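Local coordinates for protein oxidoreductase (Listeria innocua, PDB 3E18) that binds NAD and is probably a dehydrogenase of the GFO/IDH/MocA family, its substrate and physiological reaction unknown, at residues 98-109 with 325-336. Numbering follows the deposited sequence. Where two conformers were deposited one is given.
Sequences VTMTSEDLLAIM and NEEVYQVLKLIE
Glu336 grips the first turn of helix 102-109 with both carboxylate oxygens. OE2 takes the backbone N-H of Ser102 almost straight (171°), from above the carboxylate plane, while OE1 receives Ser102 OG at 2.8 Å on its syn side. An acid suits this place, since the first amides of a helix lack acceptors within it; Thr101, at the N-cap position, accepts the Asp104 N-H through OG1. Serine is small enough to fit as a knob among Tyr329, Leu332, Lys333 and Glu336.

The tight, apolar side lies beside this grip. Branched Leu105, its CG anti to the backbone N (chi1 169°), fills a hole of helix 325-336, CD2 3.7 Å from Leu332 CD1, and Val98 CG2 meets Val328 CG1. Both valines also rest on Val121 of strand 119-122.

The solvent side is more polar and water-bridged. Tyr329 suits it, offering one ring face to Leu106 CD1 in a close CH-pi contact while a water links its OH to Ser102 OG and Glu103 OE2. Met109 slides past Asn325 in the opposite direction, SD 3.9 Å from Asn325 CB.

Segments 102-109 and 325-336 run nearly antiparallel (161°), packing helix 325-344 against the NAD-binding Rossmann fold, consistent with two-domain GFO/IDH/MocA architecture.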
loop_
_atom_site.group_PDB
_atom_site.type_symbol
_atom_site.label_atom_id
_atom_site.label_comp_id
_atom_site.label_asym_id
_atom_site.label_seq_id
_atom_site.Cartn_x
_atom_site.Cartn_y
_atom_site.Cartn_z
ATOM N N VAL A 98 -6.749 20.224 -16.434
ATOM C CA VAL A 98 -7.300 21.325 -17.206
ATOM C C VAL A 98 -7.055 22.650 -16.520
ATOM O O VAL A 98 -6.683 23.616 -17.171
ATOM C CB VAL A 98 -8.775 21.162 -17.580
ATOM C CG1 VAL A 98 -8.894 20.091 -18.628
ATOM C CG2 VAL A 98 -9.640 20.870 -16.359
ATOM N N THR A 99 -7.233 22.674 -15.200
ATOM C CA THR A 99 -6.969 23.854 -14.397
ATOM C C THR A 99 -6.317 23.431 -13.089
ATOM O O THR A 99 -6.297 22.241 -12.740
ATOM C CB THR A 99 -8.240 24.619 -14.065
ATOM O OG1 THR A 99 -9.184 23.733 -13.442
ATOM C CG2 THR A 99 -8.850 25.260 -15.306
ATOM N N MET A 100 -5.788 24.406 -12.364
ATOM C CA MET A 100 -5.117 24.130 -11.103
ATOM C C MET A 100 -6.072 24.137 -9.901
ATOM O O MET A 100 -5.705 23.700 -8.811
ATOM C CB MET A 100 -3.923 25.069 -10.922
ATOM C CG MET A 100 -2.779 24.725 -11.889
ATOM S SD MET A 100 -1.517 25.987 -12.048
ATOM C CE MET A 100 -2.426 27.489 -11.688
ATOM N N THR A 101 -7.301 24.615 -10.094
ATOM C CA THR A 101 -8.315 24.493 -9.038
ATOM C C THR A 101 -9.630 24.013 -9.625
ATOM O O THR A 101 -9.893 24.195 -10.814
ATOM C CB THR A 101 -8.587 25.818 -8.268
ATOM O OG1 THR A 101 -9.347 26.709 -9.090
ATOM C CG2 THR A 101 -7.304 26.497 -7.816
ATOM N N SER A 102 -10.478 23.437 -8.785
ATOM C CA SER A 102 -11.759 22.969 -9.258
ATOM C C SER A 102 -12.665 24.155 -9.607
ATOM O O SER A 102 -13.439 24.084 -10.571
ATOM C CB SER A 102 -12.417 22.050 -8.229
ATOM O OG SER A 102 -12.741 22.751 -7.046
ATOM N N GLU A 103 -12.552 25.243 -8.843
ATOM C CA GLU A 103 -13.353 26.450 -9.101
ATOM C C GLU A 103 -13.047 27.034 -10.464
ATOM O O GLU A 103 -13.954 27.481 -11.142
ATOM C CB GLU A 103 -13.153 27.529 -8.023
ATOM C CG GLU A 103 -13.937 27.300 -6.735
ATOM C CD GLU A 103 -15.445 27.222 -6.945
ATOM O OE1 GLU A 103 -16.017 28.118 -7.606
ATOM O OE2 GLU A 103 -16.058 26.259 -6.436
ATOM N N ASP A 104 -11.774 27.009 -10.871
ATOM C CA ASP A 104 -11.381 27.498 -12.193
ATOM C C ASP A 104 -12.090 26.789 -13.350
ATOM O O ASP A 104 -12.437 27.432 -14.345
ATOM C CB ASP A 104 -9.866 27.370 -12.400
ATOM C CG ASP A 104 -9.065 28.399 -11.617
ATOM O OD1 ASP A 104 -9.686 29.257 -10.967
ATOM O OD2 ASP A 104 -7.802 28.347 -11.657
ATOM N N LEU A 105 -12.296 25.477 -13.228
ATOM C CA LEU A 105 -12.953 24.717 -14.279
ATOM C C LEU A 105 -14.435 25.049 -14.281
ATOM O O LEU A 105 -15.060 25.125 -15.340
ATOM C CB LEU A 105 -12.723 23.200 -14.116
ATOM C CG LEU A 105 -13.572 22.273 -15.005
ATOM C CD1 LEU A 105 -13.315 22.524 -16.512
ATOM C CD2 LEU A 105 -13.374 20.814 -14.670
ATOM N N LEU A 106 -14.993 25.270 -13.097
ATOM C CA LEU A 106 -16.405 25.641 -12.990
ATOM C C LEU A 106 -16.650 26.965 -13.741
ATOM O O LEU A 106 -17.671 27.112 -14.423
ATOM C CB LEU A 106 -16.790 25.775 -11.521
ATOM C CG LEU A 106 -17.927 25.005 -10.863
ATOM C CD1 LEU A 106 -18.084 23.577 -11.401
ATOM C CD2 LEU A 106 -17.679 24.982 -9.370
ATOM N N ALA A 107 -15.694 27.892 -13.645
ATOM C CA ALA A 107 -15.734 29.139 -14.417
ATOM C C ALA A 107 -15.736 28.902 -15.925
ATOM O O ALA A 107 -16.540 29.503 -16.638
ATOM C CB ALA A 107 -14.603 30.063 -14.018
ATOM N N ILE A 108 -14.828 28.043 -16.400
ATOM C CA ILE A 108 -14.764 27.669 -17.806
ATOM C C ILE A 108 -16.050 27.006 -18.297
ATOM O O ILE A 108 -16.566 27.371 -19.354
ATOM C CB ILE A 108 -13.577 26.748 -18.081
ATOM C CG1 ILE A 108 -12.273 27.505 -17.841
ATOM C CG2 ILE A 108 -13.639 26.211 -19.510
ATOM C CD1 ILE A 108 -11.032 26.631 -18.003
ATOM N N MET A 109 -16.567 26.064 -17.505
ATOM C CA MET A 109 -17.840 25.398 -17.776
ATOM C C MET A 109 -18.996 26.393 -17.944
ATOM O O MET A 109 -19.805 26.266 -18.879
ATOM C CB MET A 109 -18.163 24.369 -16.671
ATOM C CG MET A 109 -17.346 23.048 -16.742
ATOM S SD MET A 109 -17.453 21.980 -15.264
ATOM C CE MET A 109 -19.202 21.614 -15.201
ATOM N N ASN A 325 -17.207 16.897 -18.452
ATOM C CA ASN A 325 -16.594 17.964 -17.658
ATOM C C ASN A 325 -16.854 17.816 -16.165
ATOM O O ASN A 325 -15.988 18.126 -15.352
ATOM C CB ASN A 325 -17.049 19.336 -18.160
ATOM C CG ASN A 325 -16.385 19.723 -19.462
ATOM O OD1 ASN A 325 -15.243 19.354 -19.719
ATOM N ND2 ASN A 325 -17.094 20.474 -20.292
ATOM N N GLU A 326 -18.039 17.322 -15.824
ATOM C CA GLU A 326 -18.419 17.057 -14.440
ATOM C C GLU A 326 -17.534 15.980 -13.800
ATOM O O GLU A 326 -17.237 16.035 -12.603
ATOM C CB GLU A 326 -19.907 16.693 -14.349
ATOM C CG GLU A 326 -20.539 16.143 -15.637
ATOM C CD GLU A 326 -20.921 17.231 -16.648
ATOM O OE1 GLU A 326 -20.478 17.135 -17.811
ATOM O OE2 GLU A 326 -21.645 18.183 -16.279
ATOM N N GLU A 327 -17.104 15.009 -14.609
ATOM C CA GLU A 327 -16.153 13.994 -14.161
ATOM C C GLU A 327 -14.797 14.636 -13.904
ATOM O O GLU A 327 -14.146 14.353 -12.904
ATOM C CB GLU A 327 -15.973 12.893 -15.215
ATOM C CG GLU A 327 -17.201 12.074 -15.518
ATOM C CD GLU A 327 -17.029 11.161 -16.734
ATOM O OE1 GLU A 327 -16.099 11.350 -17.547
ATOM O OE2 GLU A 327 -17.836 10.236 -16.880
ATOM N N VAL A 328 -14.383 15.501 -14.825
ATOM C CA VAL A 328 -13.106 16.202 -14.745
ATOM C C VAL A 328 -13.050 17.093 -13.487
ATOM O O VAL A 328 -12.005 17.154 -12.811
ATOM C CB VAL A 328 -12.817 16.969 -16.079
ATOM C CG1 VAL A 328 -11.535 17.769 -16.017
ATOM C CG2 VAL A 328 -12.729 15.988 -17.225
ATOM N N TYR A 329 -14.193 17.716 -13.175
ATOM C CA TYR A 329 -14.422 18.499 -11.953
ATOM C C TYR A 329 -14.211 17.677 -10.675
ATOM O O TYR A 329 -13.503 18.119 -9.762
ATOM C CB TYR A 329 -15.838 19.108 -11.963
ATOM C CG TYR A 329 -16.209 19.859 -10.696
ATOM C CD1 TYR A 329 -15.568 21.051 -10.361
ATOM C CD2 TYR A 329 -17.199 19.372 -9.831
ATOM C CE1 TYR A 329 -15.888 21.743 -9.194
ATOM C CE2 TYR A 329 -17.541 20.067 -8.659
ATOM C CZ TYR A 329 -16.877 21.247 -8.352
ATOM O OH TYR A 329 -17.177 21.944 -7.210
ATOM N N GLN A 330 -14.823 16.495 -10.620
ATOM C CA GLN A 330 -14.687 15.604 -9.457
ATOM C C GLN A 330 -13.252 15.139 -9.257
ATOM O O GLN A 330 -12.791 15.018 -8.124
ATOM C CB GLN A 330 -15.627 14.414 -9.547
ATOM C CG GLN A 330 -17.111 14.778 -9.533
ATOM C CD GLN A 330 -17.578 15.437 -8.232
ATOM O OE1 GLN A 330 -17.047 15.175 -7.149
ATOM N NE2 GLN A 330 -18.587 16.292 -8.341
ATOM N N VAL A 331 -12.542 14.912 -10.358
ATOM C CA VAL A 331 -11.100 14.631 -10.276
ATOM C C VAL A 331 -10.356 15.809 -9.655
ATOM O O VAL A 331 -9.555 15.617 -8.748
ATOM C CB VAL A 331 -10.520 14.255 -11.639
ATOM C CG1 VAL A 331 -8.995 14.099 -11.568
ATOM C CG2 VAL A 331 -11.156 12.959 -12.126
ATOM N N LEU A 332 -10.644 17.035 -10.103
ATOM C CA LEU A 332 -9.929 18.202 -9.575
ATOM C C LEU A 332 -10.215 18.426 -8.092
ATOM O O LEU A 332 -9.321 18.798 -7.348
ATOM C CB LEU A 332 -10.223 19.477 -10.391
ATOM C CG LEU A 332 -9.749 19.548 -11.849
ATOM C CD1 LEU A 332 -10.328 20.800 -12.501
ATOM C CD2 LEU A 332 -8.244 19.559 -11.989
ATOM N N LYS A 333 -11.449 18.152 -7.674
ATOM C CA LYS A 333 -11.817 18.168 -6.268
ATOM C C LYS A 333 -11.062 17.089 -5.481
ATOM O O LYS A 333 -10.705 17.304 -4.321
ATOM C CB LYS A 333 -13.318 17.940 -6.117
ATOM C CG LYS A 333 -14.180 19.180 -6.257
ATOM C CD LYS A 333 -15.640 18.854 -5.950
ATOM C CE LYS A 333 -15.972 18.904 -4.454
ATOM N NZ LYS A 333 -15.908 20.289 -3.882
ATOM N N LEU A 334 -10.810 15.944 -6.119
ATOM C CA LEU A 334 -10.046 14.860 -5.490
ATOM C C LEU A 334 -8.579 15.249 -5.321
ATOM O O LEU A 334 -7.982 14.985 -4.280
ATOM C CB LEU A 334 -10.189 13.540 -6.279
ATOM C CG LEU A 334 -9.476 12.264 -5.794
ATOM C CD1 LEU A 334 -9.751 12.005 -4.334
ATOM C CD2 LEU A 334 -9.914 11.054 -6.604
ATOM N N ILE A 335 -8.011 15.888 -6.335
ATOM C CA ILE A 335 -6.657 16.416 -6.244
ATOM C C ILE A 335 -6.509 17.454 -5.109
ATOM O O ILE A 335 -5.508 17.458 -4.372
ATOM C CB ILE A 335 -6.212 16.991 -7.602
ATOM C CG1 ILE A 335 -5.934 15.843 -8.579
ATOM C CG2 ILE A 335 -4.968 17.856 -7.452
ATOM C CD1 ILE A 335 -5.788 16.284 -10.053
ATOM N N GLU A 336 -7.525 18.302 -4.954
ATOM C CA GLU A 336 -7.573 19.273 -3.864
ATOM C C GLU A 336 -7.635 18.588 -2.493
ATOM O O GLU A 336 -6.915 18.998 -1.571
ATOM C CB GLU A 336 -8.744 20.233 -4.060
ATOM C CG GLU A 336 -8.512 21.194 -5.219
ATOM C CD GLU A 336 -9.727 22.019 -5.581
ATOM O OE1 GLU A 336 -10.878 21.606 -5.294
ATOM O OE2 GLU A 336 -9.520 23.100 -6.155
HETATM O O HOH W 1 -15.124 23.564 -6.339
HETATM O O HOH W 2 -11.182 25.319 -5.939
#